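PDB 6CC2: cell division control protein 45 cdc45 putative from Entamoeba histolytica, which probably acts, as Cdc45 does in other eukaryotes, as a subunit of the CMG helicase that unwinds DNA at replication forks. Local coordinates for residues E10-L15 against M44-D49; K23-Y28 against T79-D84; K40-M45 against R184-I189. One frame throughout, in Å; residues are numbered along the deposited sequence.

Interaction 1. Residues E10-L15 against M44-D49; sequences ELYNGL and MMFEKD. With EDO (1,2-ethanediol), chain J.
Tyr12 reaches from helix 8-20 to the C-terminal end of helix 33-48, where its hydroxyl meets Asp49. The polar part is this one hydrogen bond, Tyr12 OH to Asp49 OD2 at 2.7 Å, with ring and carboxylate planes turned 64° apart; the carboxylate oxygen is not securely placed. The same oxygen forms a salt bridge with Lys195. Although Met45 O lies 3.2 Å from Tyr12 OH, the angle there is too poor for a bond.

The apolar part involves the Tyr12 ring, Leu15, Met45 and Phe46. With chi1 at -153°, CG of Tyr12 turns away from the backbone N and the ring spans the gap, bringing CE2 to the edge of the Phe46 ring, in its plane, 3.8 Å from CE1. Leu15 adds its CD1 branch, 3.7 Å from the same Phe46 CE1. Met45, a selenomethionine, makes an oblique Met-aromatic contact, its selenium 5.4 Å from the centroid of the Tyr12 ring.

The axes of the two short helical segments stay 12.3 Å apart at their closest, bridged by long side chains. Leu15 and Phe46 both also rest on Ile25, an arrangement typical of two crossover helices lying on one face of a parallel alpha/beta sheet.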
ATOM      1  N   GLU A  10      19.575 -23.226   8.737  1.00 39.16           N
ATOM      2  CA  GLU A  10      18.794 -24.405   9.093  1.00 39.44           C
ATOM      3  C   GLU A  10      17.419 -24.370   8.436  1.00 33.21           C
ATOM      4  O   GLU A  10      16.903 -25.402   7.987  1.00 35.49           O
ATOM      5  CB  GLU A  10      18.671 -24.495  10.613  1.00 48.03           C
ATOM      6  CG  GLU A  10      17.881 -25.698  11.108  1.00 67.45           C
ATOM      7  CD  GLU A  10      17.755 -25.733  12.620  1.00 82.88           C
ATOM      8  OE1 GLU A  10      18.475 -24.968  13.298  1.00 87.15           O
ATOM      9  OE2 GLU A  10      16.933 -26.522  13.129  1.00 89.23           O
ATOM     10  N   LEU A  11      16.800 -23.187   8.364  1.00 28.75           N
ATOM     11  CA  LEU A  11      15.486 -23.068   7.751  1.00 31.69           C
ATOM     12  C   LEU A  11      15.528 -23.479   6.289  1.00 33.52           C
ATOM     13  O   LEU A  11      14.714 -24.294   5.835  1.00 31.60           O
ATOM     14  CB  LEU A  11      14.979 -21.633   7.904  1.00 32.15           C
ATOM     15  CG  LEU A  11      13.510 -21.364   7.565  1.00 31.76           C
ATOM     16  CD1 LEU A  11      13.021 -20.076   8.232  1.00 29.87           C
ATOM     17  CD2 LEU A  11      13.289 -21.297   6.062  1.00 32.10           C
ATOM     18  N   TYR A  12      16.474 -22.922   5.531  1.00 32.64           N
ATOM     19  CA  TYR A  12      16.525 -23.175   4.096  1.00 30.85           C
ATOM     20  C   TYR A  12      16.968 -24.601   3.779  1.00 30.55           C
ATOM     21  O   TYR A  12      16.501 -25.177   2.791  1.00 32.69           O
ATOM     22  CB  TYR A  12      17.461 -22.154   3.425  1.00 35.00           C
ATOM     23  CG  TYR A  12      17.118 -21.900   1.979  1.00 30.69           C
ATOM     24  CD1 TYR A  12      17.652 -22.695   0.968  1.00 32.37           C
ATOM     25  CD2 TYR A  12      16.265 -20.880   1.624  1.00 26.05           C
ATOM     26  CE1 TYR A  12      17.320 -22.472  -0.356  1.00 31.97           C
ATOM     27  CE2 TYR A  12      15.934 -20.647   0.308  1.00 27.23           C
ATOM     28  CZ  TYR A  12      16.464 -21.445  -0.674  1.00 29.82           C
ATOM     29  OH  TYR A  12      16.135 -21.206  -1.992  1.00 33.17           O
ATOM     30  N   ASN A  13      17.872 -25.167   4.576  1.00 30.03           N
ATOM     31  CA  ASN A  13      18.208 -26.577   4.418  1.00 34.54           C
ATOM     32  C   ASN A  13      16.960 -27.444   4.545  1.00 34.90           C
ATOM     33  O   ASN A  13      16.818 -28.454   3.843  1.00 35.94           O
ATOM     34  CB  ASN A  13      19.251 -26.995   5.450  1.00 38.04           C
ATOM     35  CG  ASN A  13      20.650 -26.548   5.081  1.00 43.61           C
ATOM     36  OD1 ASN A  13      20.927 -26.230   3.924  1.00 49.49           O
ATOM     37  ND2 ASN A  13      21.546 -26.547   6.058  1.00 45.69           N
ATOM     38  N   GLY A  14      16.050 -27.067   5.446  1.00 34.44           N
ATOM     39  CA  GLY A  14      14.802 -27.804   5.576  1.00 33.82           C
ATOM     40  C   GLY A  14      13.956 -27.713   4.324  1.00 32.19           C
ATOM     41  O   GLY A  14      13.397 -28.712   3.865  1.00 35.58           O
ATOM     42  N   LEU A  15      13.870 -26.514   3.739  1.00 27.91           N
ATOM     43  CA  LEU A  15      13.156 -26.359   2.479  1.00 28.08           C
ATOM     44  C   LEU A  15      13.760 -27.245   1.406  1.00 30.23           C
ATOM     45  O   LEU A  15      13.049 -27.977   0.701  1.00 31.86           O
ATOM     46  CB  LEU A  15      13.195 -24.894   2.040  1.00 26.52           C
ATOM     47  CG  LEU A  15      12.606 -23.847   2.962  1.00 27.85           C
ATOM     48  CD1 LEU A  15      12.828 -22.477   2.328  1.00 28.90           C
ATOM     49  CD2 LEU A  15      11.113 -24.062   3.204  1.00 31.15           C
HETATM   50  N   MSE A  44      12.775 -15.981  -6.244  1.00 25.70           N
HETATM   51  CA  MSE A  44      14.024 -16.005  -6.992  1.00 27.99           C
HETATM   52  C   MSE A  44      14.994 -17.042  -6.432  1.00 29.79           C
HETATM   53  O   MSE A  44      15.656 -17.753  -7.185  1.00 30.41           O
HETATM   54  CB  MSE A  44      14.686 -14.626  -6.982  1.00 27.07           C
HETATM   55  CG  MSE A  44      13.890 -13.591  -7.731  1.00 28.53           C
HETATM   56 SE   MSE A  44      14.461 -11.791  -7.277  1.00 31.13          SE
HETATM   57  CE  MSE A  44      16.174 -11.746  -8.245  1.00 27.85           C
HETATM   58  N   MSE A  45      15.094 -17.091  -5.105  1.00 27.56           N
HETATM   59  CA  MSE A  45      15.917 -18.092  -4.434  1.00 27.88           C
HETATM   60  C   MSE A  45      15.364 -19.482  -4.701  1.00 26.48           C
HETATM   61  O   MSE A  45      16.105 -20.388  -5.055  1.00 28.29           O
HETATM   62  CB  MSE A  45      15.957 -17.819  -2.933  1.00 28.69           C
HETATM   63  CG  MSE A  45      16.742 -16.573  -2.564  1.00 34.16           C
HETATM   64 SE   MSE A  45      16.928 -16.436  -0.641  1.00 35.35          SE
HETATM   65  CE  MSE A  45      15.321 -15.386  -0.281  1.00 28.24           C
ATOM     66  N   PHE A  46      14.050 -19.641  -4.512  1.00 25.70           N
ATOM     67  CA  PHE A  46      13.430 -20.947  -4.724  1.00 26.53           C
ATOM     68  C   PHE A  46      13.638 -21.444  -6.147  1.00 28.49           C
ATOM     69  O   PHE A  46      13.963 -22.624  -6.353  1.00 31.96           O
ATOM     70  CB  PHE A  46      11.935 -20.874  -4.415  1.00 27.79           C
ATOM     71  CG  PHE A  46      11.604 -20.562  -2.986  1.00 27.24           C
ATOM     72  CD1 PHE A  46      12.562 -20.642  -1.987  1.00 24.53           C
ATOM     73  CD2 PHE A  46      10.315 -20.168  -2.642  1.00 26.38           C
ATOM     74  CE1 PHE A  46      12.239 -20.351  -0.678  1.00 21.25           C
ATOM     75  CE2 PHE A  46       9.997 -19.888  -1.331  1.00 24.37           C
ATOM     76  CZ  PHE A  46      10.963 -20.001  -0.353  1.00 21.91           C
ATOM     77  N   GLU A  47      13.464 -20.569  -7.141  1.00 28.95           N
ATOM     78  CA  GLU A  47      13.693 -20.956  -8.528  1.00 34.58           C
ATOM     79  C   GLU A  47      15.112 -21.472  -8.729  1.00 36.85           C
ATOM     80  O   GLU A  47      15.328 -22.529  -9.339  1.00 37.86           O
ATOM     81  CB  GLU A  47      13.437 -19.774  -9.460  1.00 47.98           C
ATOM     82  CG  GLU A  47      11.986 -19.376  -9.628  1.00 69.06           C
ATOM     83  CD  GLU A  47      11.835 -18.072 -10.397  1.00 83.49           C
ATOM     84  OE1 GLU A  47      12.741 -17.737 -11.191  1.00 87.84           O
ATOM     85  OE2 GLU A  47      10.817 -17.376 -10.200  1.00 86.80           O
ATOM     86  N   LYS A  48      16.100 -20.735  -8.218  1.00 37.77           N
ATOM     87  CA  LYS A  48      17.493 -21.118  -8.424  1.00 38.17           C
ATOM     88  C   LYS A  48      17.801 -22.470  -7.800  1.00 37.23           C
ATOM     89  O   LYS A  48      18.665 -23.194  -8.295  1.00 38.88           O
ATOM     90  CB  LYS A  48      18.411 -20.035  -7.850  1.00 42.19           C
ATOM     91  CG  LYS A  48      19.764 -19.942  -8.525  1.00 57.73           C
ATOM     92  CD  LYS A  48      20.085 -18.505  -8.917  1.00 67.69           C
ATOM     93  CE  LYS A  48      19.230 -18.045 -10.089  1.00 78.91           C
ATOM     94  NZ  LYS A  48      19.436 -16.603 -10.395  1.00 83.53           N
ATOM     95  N   ASP A  49      17.087 -22.848  -6.742  1.00 36.28           N
ATOM     96  CA  ASP A  49      17.315 -24.106  -6.046  1.00 41.61           C
ATOM     97  C   ASP A  49      16.326 -25.204  -6.445  1.00 41.59           C
ATOM     98  O   ASP A  49      16.350 -26.292  -5.861  1.00 41.08           O
ATOM     99  CB  ASP A  49      17.258 -23.887  -4.536  1.00 41.44           C
ATOM    100  CG  ASP A  49      18.465 -23.148  -4.005  1.00 44.44           C
ATOM    101  OD1 ASP A  49      19.602 -23.592  -4.295  1.00 50.90           O
ATOM    102  OD2 ASP A  49      18.270 -22.129  -3.295  1.00 39.36           O
TER
HETATM  103  C1  EDO J 609       6.471 -17.284  -9.708  1.00 47.90           C
HETATM  104  O1  EDO J 609       5.996 -18.101  -8.629  1.00 38.63           O
HETATM  105  C2  EDO J 609       7.992 -17.261  -9.681  1.00 59.98           C
HETATM  106  O2  EDO J 609       8.495 -18.604  -9.713  1.00 61.43           O

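Interaction 2. Residues K23-Y28 against T79-D84; sequences KTIQLY and TVFFID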
ATOM      1  N   LYS A  23       7.594 -32.404  -2.394  1.00 62.44           N
ATOM      2  CA  LYS A  23       6.701 -31.521  -1.658  1.00 54.26           C
ATOM      3  C   LYS A  23       6.913 -30.070  -2.098  1.00 44.92           C
ATOM      4  O   LYS A  23       7.936 -29.720  -2.691  1.00 39.80           O
ATOM      5  CB  LYS A  23       6.934 -31.677  -0.156  1.00 59.12           C
ATOM      6  CG  LYS A  23       6.649 -33.083   0.370  1.00 71.12           C
ATOM      7  CD  LYS A  23       6.976 -33.193   1.850  1.00 77.09           C
ATOM      8  CE  LYS A  23       6.472 -34.501   2.431  1.00 88.42           C
ATOM      9  NZ  LYS A  23       6.742 -34.584   3.892  1.00 94.77           N
ATOM     10  N   THR A  24       5.924 -29.228  -1.802  1.00 39.39           N
ATOM     11  CA  THR A  24       5.908 -27.861  -2.310  1.00 37.97           C
ATOM     12  C   THR A  24       5.760 -26.836  -1.182  1.00 31.97           C
ATOM     13  O   THR A  24       5.423 -27.161  -0.042  1.00 32.85           O
ATOM     14  CB  THR A  24       4.771 -27.660  -3.331  1.00 46.06           C
ATOM     15  OG1 THR A  24       3.515 -27.663  -2.640  1.00 51.73           O
ATOM     16  CG2 THR A  24       4.778 -28.766  -4.371  1.00 53.12           C
ATOM     17  N   ILE A  25       6.036 -25.587  -1.529  1.00 27.65           N
ATOM     18  CA  ILE A  25       5.940 -24.448  -0.618  1.00 27.53           C
ATOM     19  C   ILE A  25       4.767 -23.581  -1.068  1.00 26.57           C
ATOM     20  O   ILE A  25       4.650 -23.245  -2.250  1.00 32.88           O
ATOM     21  CB  ILE A  25       7.241 -23.623  -0.597  1.00 26.14           C
ATOM     22  CG1 ILE A  25       8.435 -24.505  -0.219  1.00 30.02           C
ATOM     23  CG2 ILE A  25       7.117 -22.456   0.357  1.00 25.49           C
ATOM     24  CD1 ILE A  25       9.770 -23.878  -0.590  1.00 33.92           C
ATOM     25  N   GLN A  26       3.912 -23.200  -0.125  1.00 24.67           N
ATOM     26  CA  GLN A  26       2.750 -22.373  -0.387  1.00 26.46           C
ATOM     27  C   GLN A  26       2.971 -21.033   0.296  1.00 23.25           C
ATOM     28  O   GLN A  26       3.227 -20.985   1.506  1.00 26.17           O
ATOM     29  CB  GLN A  26       1.497 -23.055   0.157  1.00 33.20           C
ATOM     30  CG  GLN A  26       0.259 -22.822  -0.626  1.00 37.32           C
ATOM     31  CD  GLN A  26      -0.908 -23.571  -0.029  1.00 32.58           C
ATOM     32  OE1 GLN A  26      -0.903 -23.864   1.167  1.00 31.72           O
ATOM     33  NE2 GLN A  26      -1.913 -23.859  -0.836  1.00 32.33           N
ATOM     34  N   LEU A  27       2.877 -19.940  -0.466  1.00 20.70           N
ATOM     35  CA  LEU A  27       3.082 -18.611   0.080  1.00 22.29           C
ATOM     36  C   LEU A  27       1.786 -17.822  -0.011  1.00 23.02           C
ATOM     37  O   LEU A  27       1.283 -17.584  -1.109  1.00 22.45           O
ATOM     38  CB  LEU A  27       4.209 -17.881  -0.669  1.00 23.93           C
ATOM     39  CG  LEU A  27       5.568 -18.583  -0.569  1.00 28.05           C
ATOM     40  CD1 LEU A  27       5.827 -19.409  -1.819  1.00 29.50           C
ATOM     41  CD2 LEU A  27       6.674 -17.588  -0.318  1.00 29.38           C
ATOM     42  N   TYR A  28       1.239 -17.464   1.145  1.00 20.78           N
ATOM     43  CA  TYR A  28       0.008 -16.688   1.252  1.00 18.83           C
ATOM     44  C   TYR A  28       0.376 -15.204   1.300  1.00 19.41           C
ATOM     45  O   TYR A  28       1.124 -14.771   2.173  1.00 20.67           O
ATOM     46  CB  TYR A  28      -0.757 -17.101   2.512  1.00 18.55           C
ATOM     47  CG  TYR A  28      -1.271 -18.520   2.529  1.00 19.84           C
ATOM     48  CD1 TYR A  28      -0.401 -19.605   2.497  1.00 23.01           C
ATOM     49  CD2 TYR A  28      -2.625 -18.783   2.594  1.00 21.27           C
ATOM     50  CE1 TYR A  28      -0.876 -20.907   2.503  1.00 25.18           C
ATOM     51  CE2 TYR A  28      -3.118 -20.076   2.622  1.00 22.84           C
ATOM     52  CZ  TYR A  28      -2.235 -21.136   2.568  1.00 27.21           C
ATOM     53  OH  TYR A  28      -2.731 -22.416   2.589  1.00 28.56           O
ATOM     54  N   THR A  79       5.384 -26.741   3.485  1.00 28.75           N
ATOM     55  CA  THR A  79       5.738 -25.520   4.167  1.00 25.96           C
ATOM     56  C   THR A  79       4.782 -24.433   3.691  1.00 23.66           C
ATOM     57  O   THR A  79       4.437 -24.392   2.504  1.00 26.17           O
ATOM     58  CB  THR A  79       7.174 -25.089   3.855  1.00 31.10           C
ATOM     59  OG1 THR A  79       8.091 -26.103   4.239  1.00 34.61           O
ATOM     60  CG2 THR A  79       7.534 -23.824   4.594  1.00 27.40           C
ATOM     61  N   VAL A  80       4.372 -23.559   4.604  1.00 23.49           N
ATOM     62  CA  VAL A  80       3.605 -22.369   4.239  1.00 26.45           C
ATOM     63  C   VAL A  80       4.325 -21.143   4.778  1.00 26.01           C
ATOM     64  O   VAL A  80       4.891 -21.167   5.879  1.00 23.47           O
ATOM     65  CB  VAL A  80       2.152 -22.417   4.762  1.00 26.52           C
ATOM     66  CG1 VAL A  80       1.452 -23.616   4.188  1.00 23.01           C
ATOM     67  CG2 VAL A  80       2.122 -22.421   6.286  1.00 30.44           C
ATOM     68  N   PHE A  81       4.312 -20.079   3.980  1.00 23.84           N
ATOM     69  CA  PHE A  81       4.732 -18.749   4.392  1.00 22.47           C
ATOM     70  C   PHE A  81       3.508 -17.846   4.370  1.00 22.02           C
ATOM     71  O   PHE A  81       2.762 -17.850   3.389  1.00 24.10           O
ATOM     72  CB  PHE A  81       5.782 -18.177   3.436  1.00 21.74           C
ATOM     73  CG  PHE A  81       7.123 -18.772   3.593  1.00 21.30           C
ATOM     74  CD1 PHE A  81       7.440 -19.980   2.984  1.00 24.65           C
ATOM     75  CD2 PHE A  81       8.103 -18.124   4.345  1.00 21.46           C
ATOM     76  CE1 PHE A  81       8.707 -20.520   3.111  1.00 25.44           C
ATOM     77  CE2 PHE A  81       9.367 -18.679   4.473  1.00 21.85           C
ATOM     78  CZ  PHE A  81       9.658 -19.876   3.869  1.00 25.39           C
ATOM     79  N   PHE A  82       3.304 -17.093   5.444  1.00 18.36           N
ATOM     80  CA  PHE A  82       2.299 -16.043   5.510  1.00 20.81           C
ATOM     81  C   PHE A  82       3.037 -14.716   5.404  1.00 21.06           C
ATOM     82  O   PHE A  82       3.923 -14.422   6.227  1.00 19.49           O
ATOM     83  CB  PHE A  82       1.507 -16.131   6.811  1.00 21.19           C
ATOM     84  CG  PHE A  82       0.758 -17.435   6.990  1.00 25.23           C
ATOM     85  CD1 PHE A  82       0.156 -18.067   5.912  1.00 30.81           C
ATOM     86  CD2 PHE A  82       0.672 -18.024   8.230  1.00 28.73           C
ATOM     87  CE1 PHE A  82      -0.535 -19.260   6.074  1.00 31.63           C
ATOM     88  CE2 PHE A  82      -0.024 -19.218   8.403  1.00 26.52           C
ATOM     89  CZ  PHE A  82      -0.631 -19.839   7.316  1.00 25.45           C
ATOM     90  N   ILE A  83       2.707 -13.935   4.372  1.00 18.78           N
ATOM     91  CA  ILE A  83       3.440 -12.707   4.052  1.00 17.79           C
ATOM     92  C   ILE A  83       2.566 -11.487   4.335  1.00 19.86           C
ATOM     93  O   ILE A  83       1.513 -11.302   3.713  1.00 20.14           O
ATOM     94  CB  ILE A  83       3.920 -12.727   2.591  1.00 18.25           C
ATOM     95  CG1 ILE A  83       4.863 -13.914   2.370  1.00 21.64           C
ATOM     96  CG2 ILE A  83       4.597 -11.410   2.225  1.00 19.03           C
ATOM     97  CD1 ILE A  83       5.301 -14.102   0.924  1.00 27.72           C
ATOM     98  N   ASP A  84       3.052 -10.647   5.258  1.00 19.73           N
ATOM     99  CA  ASP A  84       2.431  -9.370   5.674  1.00 20.42           C
ATOM    100  C   ASP A  84       1.056  -9.585   6.290  1.00 22.37           C
ATOM    101  O   ASP A  84       0.216  -8.701   6.301  1.00 22.17           O
ATOM    102  CB  ASP A  84       2.382  -8.343   4.538  1.00 20.85           C
ATOM    103  CG  ASP A  84       2.844  -6.936   4.993  1.00 28.93           C
ATOM    104  OD1 ASP A  84       3.288  -6.787   6.156  1.00 26.97           O
ATOM    105  OD2 ASP A  84       2.777  -5.976   4.186  1.00 30.16           O
TER
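Two neighbouring parallel strands, 24-29 and 77-83, pair here in the interior of the six-stranded parallel sheet. Gln26 and Tyr28 each give their N-H and accept at their O: Gln26 N bonds to Thr79 O, Phe81 N to Gln26 O, Tyr28 N to Phe81 O at 2.7 Å, and Ile83 N to Tyr28 O. The first is nearly straight, 170° at the hydrogen.

On the face carrying Ile25, Leu27 and Phe81, the CG2 branch of Ile25 comes up to the edge of the Phe81 ring, 3.6 Å from CD1. Leu27 runs alongside Phe81, and its CD2 also meets Ile83 CD1.

The other face holds a T-shaped aromatic pair: Phe82 turns its edge to one face of Tyr28, with the planes at 82° and CE1 of Phe82 3.6 Å from Tyr28 CD1. With CG beside the backbone N (chi1 -65°), the Tyr28 ring leans back along its own strand and OH bonds to Gln26 OE1 at 2.7 Å, approaching from above the carbonyl plane. The amide is held at both ends, since Gln26 NE2 bonds to Thr71.

Strand 24-29 is flanked on its other edge by strand 53-57, and strand 77-83 by strand 102-106, while helix 33-48 covers Leu27 and Ile83.

Interaction 3. Residues K40-M45 against R184-I189; sequences KILSMM and RVALAI
The methyl of Ala186 fits against Ile41, its CB 3.5 Å from Ile41 CG2, and Leu42 closes in on the same methyl with CG at 4.1 Å. Ile41 uses both branches: CG2, anti to the backbone N, presses on Ala186, while CD1 approaches Leu187 CB more loosely. Further along, the selenomethionine side chain of Met45 crosses Ile189 at about a right angle. A bend at chi3 (-91°) turns its methyl CE to lie 3.7 Å from Ala186 O and 4.1 Å from Ile189 CG2. Leu42 CD2 completes the apolar set by nearing Ile189 CD1.

Behind this layer, Ser43 OG bonds to Lys40 O at 2.6 Å, joining Met44 N on the same face of that carbonyl. On the other helix, Leu187 also packs on Met200 and Tyr201 of helix 199-213, and Ile189 on Phe8 of helix 8-20.

With segment axes 9.0 Å apart and only 24° from parallel, and CA atoms of Ile41 and Ala186 at 6.0 Å, this is a helix-helix packing in which alanine lies at the close approach. It sets helix 182-192 beside crossover helix 33-48, the two running side by side over the same face of the parallel sheet.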
ATOM      1  N   LYS A  40       8.453 -12.152  -4.450  1.00 19.38           N
ATOM      2  CA  LYS A  40       9.379 -12.149  -5.586  1.00 17.44           C
ATOM      3  C   LYS A  40      10.780 -12.560  -5.154  1.00 18.86           C
ATOM      4  O   LYS A  40      11.413 -13.428  -5.784  1.00 20.25           O
ATOM      5  CB  LYS A  40       9.391 -10.741  -6.223  1.00 19.10           C
ATOM      6  CG  LYS A  40      10.384 -10.545  -7.362  1.00 21.05           C
ATOM      7  CD  LYS A  40      10.095 -11.460  -8.518  1.00 22.01           C
ATOM      8  CE  LYS A  40      11.020 -11.195  -9.689  1.00 25.58           C
ATOM      9  NZ  LYS A  40      10.722 -12.119 -10.843  1.00 26.03           N
ATOM     10  N   ILE A  41      11.272 -11.969  -4.063  1.00 19.32           N
ATOM     11  CA  ILE A  41      12.637 -12.246  -3.620  1.00 20.50           C
ATOM     12  C   ILE A  41      12.779 -13.697  -3.169  1.00 22.24           C
ATOM     13  O   ILE A  41      13.747 -14.385  -3.514  1.00 23.41           O
ATOM     14  CB  ILE A  41      13.032 -11.246  -2.508  1.00 20.55           C
ATOM     15  CG1 ILE A  41      13.157  -9.849  -3.113  1.00 20.58           C
ATOM     16  CG2 ILE A  41      14.338 -11.657  -1.855  1.00 22.85           C
ATOM     17  CD1 ILE A  41      13.472  -8.739  -2.098  1.00 19.95           C
ATOM     18  N   LEU A  42      11.819 -14.184  -2.370  1.00 20.05           N
ATOM     19  CA  LEU A  42      11.819 -15.597  -2.021  1.00 20.01           C
ATOM     20  C   LEU A  42      11.739 -16.466  -3.267  1.00 20.82           C
ATOM     21  O   LEU A  42      12.423 -17.501  -3.374  1.00 22.83           O
ATOM     22  CB  LEU A  42      10.670 -15.920  -1.080  1.00 20.00           C
ATOM     23  CG  LEU A  42      10.735 -15.232   0.287  1.00 22.04           C
ATOM     24  CD1 LEU A  42       9.389 -15.421   0.996  1.00 22.61           C
ATOM     25  CD2 LEU A  42      11.877 -15.743   1.134  1.00 26.63           C
ATOM     26  N   SER A  43      10.886 -16.088  -4.219  1.00 23.87           N
ATOM     27  CA  SER A  43      10.700 -16.943  -5.384  1.00 25.84           C
ATOM     28  C   SER A  43      11.959 -17.025  -6.230  1.00 25.63           C
ATOM     29  O   SER A  43      12.207 -18.047  -6.870  1.00 27.42           O
ATOM     30  CB  SER A  43       9.521 -16.449  -6.217  1.00 27.00           C
ATOM     31  OG  SER A  43       9.857 -15.235  -6.873  1.00 31.31           O
HETATM   32  N   MSE A  44      12.775 -15.981  -6.244  1.00 25.70           N
HETATM   33  CA  MSE A  44      14.024 -16.005  -6.992  1.00 27.99           C
HETATM   34  C   MSE A  44      14.994 -17.042  -6.432  1.00 29.79           C
HETATM   35  O   MSE A  44      15.656 -17.753  -7.185  1.00 30.41           O
HETATM   36  CB  MSE A  44      14.686 -14.626  -6.982  1.00 27.07           C
HETATM   37  CG  MSE A  44      13.890 -13.591  -7.731  1.00 28.53           C
HETATM   38 SE   MSE A  44      14.461 -11.791  -7.277  1.00 31.13          SE
HETATM   39  CE  MSE A  44      16.174 -11.746  -8.245  1.00 27.85           C
HETATM   40  N   MSE A  45      15.094 -17.091  -5.105  1.00 27.56           N
HETATM   41  CA  MSE A  45      15.917 -18.092  -4.434  1.00 27.88           C
HETATM   42  C   MSE A  45      15.364 -19.482  -4.701  1.00 26.48           C
HETATM   43  O   MSE A  45      16.105 -20.388  -5.055  1.00 28.29           O
HETATM   44  CB  MSE A  45      15.957 -17.819  -2.933  1.00 28.69           C
HETATM   45  CG  MSE A  45      16.742 -16.573  -2.564  1.00 34.16           C
HETATM   46 SE   MSE A  45      16.928 -16.436  -0.641  1.00 35.35          SE
HETATM   47  CE  MSE A  45      15.321 -15.386  -0.281  1.00 28.24           C
ATOM     48  N   ARG A 184      12.290  -6.456   2.778  1.00 18.24           N
ATOM     49  CA  ARG A 184      13.603  -6.302   3.381  1.00 20.77           C
ATOM     50  C   ARG A 184      14.026  -7.573   4.118  1.00 21.76           C
ATOM     51  O   ARG A 184      15.203  -7.953   4.096  1.00 22.46           O
ATOM     52  CB  ARG A 184      13.585  -5.102   4.333  1.00 19.97           C
ATOM     53  CG  ARG A 184      14.776  -4.972   5.196  1.00 22.31           C
ATOM     54  CD  ARG A 184      16.034  -4.603   4.407  1.00 32.07           C
ATOM     55  NE  ARG A 184      17.108  -4.203   5.313  1.00 35.84           N
ATOM     56  CZ  ARG A 184      17.337  -2.950   5.700  1.00 35.29           C
ATOM     57  NH1 ARG A 184      16.586  -1.956   5.244  1.00 34.09           N
ATOM     58  NH2 ARG A 184      18.328  -2.688   6.533  1.00 33.45           N
ATOM     59  N   VAL A 185      13.074  -8.248   4.771  1.00 20.31           N
ATOM     60  CA  VAL A 185      13.388  -9.500   5.449  1.00 21.88           C
ATOM     61  C   VAL A 185      13.804 -10.561   4.437  1.00 22.26           C
ATOM     62  O   VAL A 185      14.747 -11.325   4.673  1.00 21.90           O
ATOM     63  CB  VAL A 185      12.196  -9.971   6.298  1.00 25.00           C
ATOM     64  CG1 VAL A 185      12.479 -11.374   6.874  1.00 27.43           C
ATOM     65  CG2 VAL A 185      11.914  -9.001   7.420  1.00 25.33           C
ATOM     66  N   ALA A 186      13.096 -10.643   3.305  1.00 21.83           N
ATOM     67  CA  ALA A 186      13.478 -11.612   2.277  1.00 20.20           C
ATOM     68  C   ALA A 186      14.885 -11.323   1.765  1.00 19.69           C
ATOM     69  O   ALA A 186      15.698 -12.253   1.582  1.00 19.96           O
ATOM     70  CB  ALA A 186      12.474 -11.603   1.132  1.00 17.52           C
ATOM     71  N   LEU A 187      15.198 -10.047   1.552  1.00 19.53           N
ATOM     72  CA  LEU A 187      16.550  -9.638   1.170  1.00 20.26           C
ATOM     73  C   LEU A 187      17.560 -10.038   2.232  1.00 20.78           C
ATOM     74  O   LEU A 187      18.671 -10.492   1.910  1.00 22.22           O
ATOM     75  CB  LEU A 187      16.606  -8.126   0.941  1.00 20.14           C
ATOM     76  CG  LEU A 187      17.989  -7.543   0.653  1.00 24.70           C
ATOM     77  CD1 LEU A 187      18.561  -8.046  -0.684  1.00 29.42           C
ATOM     78  CD2 LEU A 187      17.892  -6.000   0.659  1.00 25.97           C
ATOM     79  N   ALA A 188      17.179  -9.921   3.510  1.00 21.79           N
ATOM     80  CA  ALA A 188      18.089 -10.311   4.588  1.00 23.64           C
ATOM     81  C   ALA A 188      18.375 -11.809   4.571  1.00 22.48           C
ATOM     82  O   ALA A 188      19.498 -12.223   4.856  1.00 24.58           O
ATOM     83  CB  ALA A 188      17.509  -9.896   5.941  1.00 24.87           C
ATOM     84  N   ILE A 189      17.372 -12.636   4.259  1.00 20.91           N
ATOM     85  CA  ILE A 189      17.599 -14.073   4.118  1.00 24.17           C
ATOM     86  C   ILE A 189      18.598 -14.334   3.002  1.00 21.57           C
ATOM     87  O   ILE A 189      19.537 -15.112   3.161  1.00 23.54           O
ATOM     88  CB  ILE A 189      16.269 -14.812   3.859  1.00 23.96           C
ATOM     89  CG1 ILE A 189      15.343 -14.673   5.078  1.00 25.05           C
ATOM     90  CG2 ILE A 189      16.537 -16.264   3.513  1.00 25.88           C
ATOM     91  CD1 ILE A 189      13.918 -15.141   4.818  1.00 24.78           C
TER

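Helix 33-48 joins the three contacts. Interactions 1 and 3 share Met44 and Met45, and their centres are about 10 Å apart. Interaction 2 supplies the sheet on which both pack: Ile25 CD1 lies 4.0 Å from Leu15 CD2 and 4.1 Å from Phe46 CZ of interaction 1, and Leu27 CD2 meets Leu42 CD1 of interaction 3 at 3.7 Å. Its centre is about 12 and 13 Å from theirs. The result is a parallel sheet with helices 8-20, 33-48 and 182-192 gathered over one face, consistent with the DHH-type domain that Cdc45 shares with RecJ. The ethanediol near Glu47, probably from the crystallisation liquor, is hydrogen-bonded to Tyr39 and His53; its bond to Glu47 is doubtful.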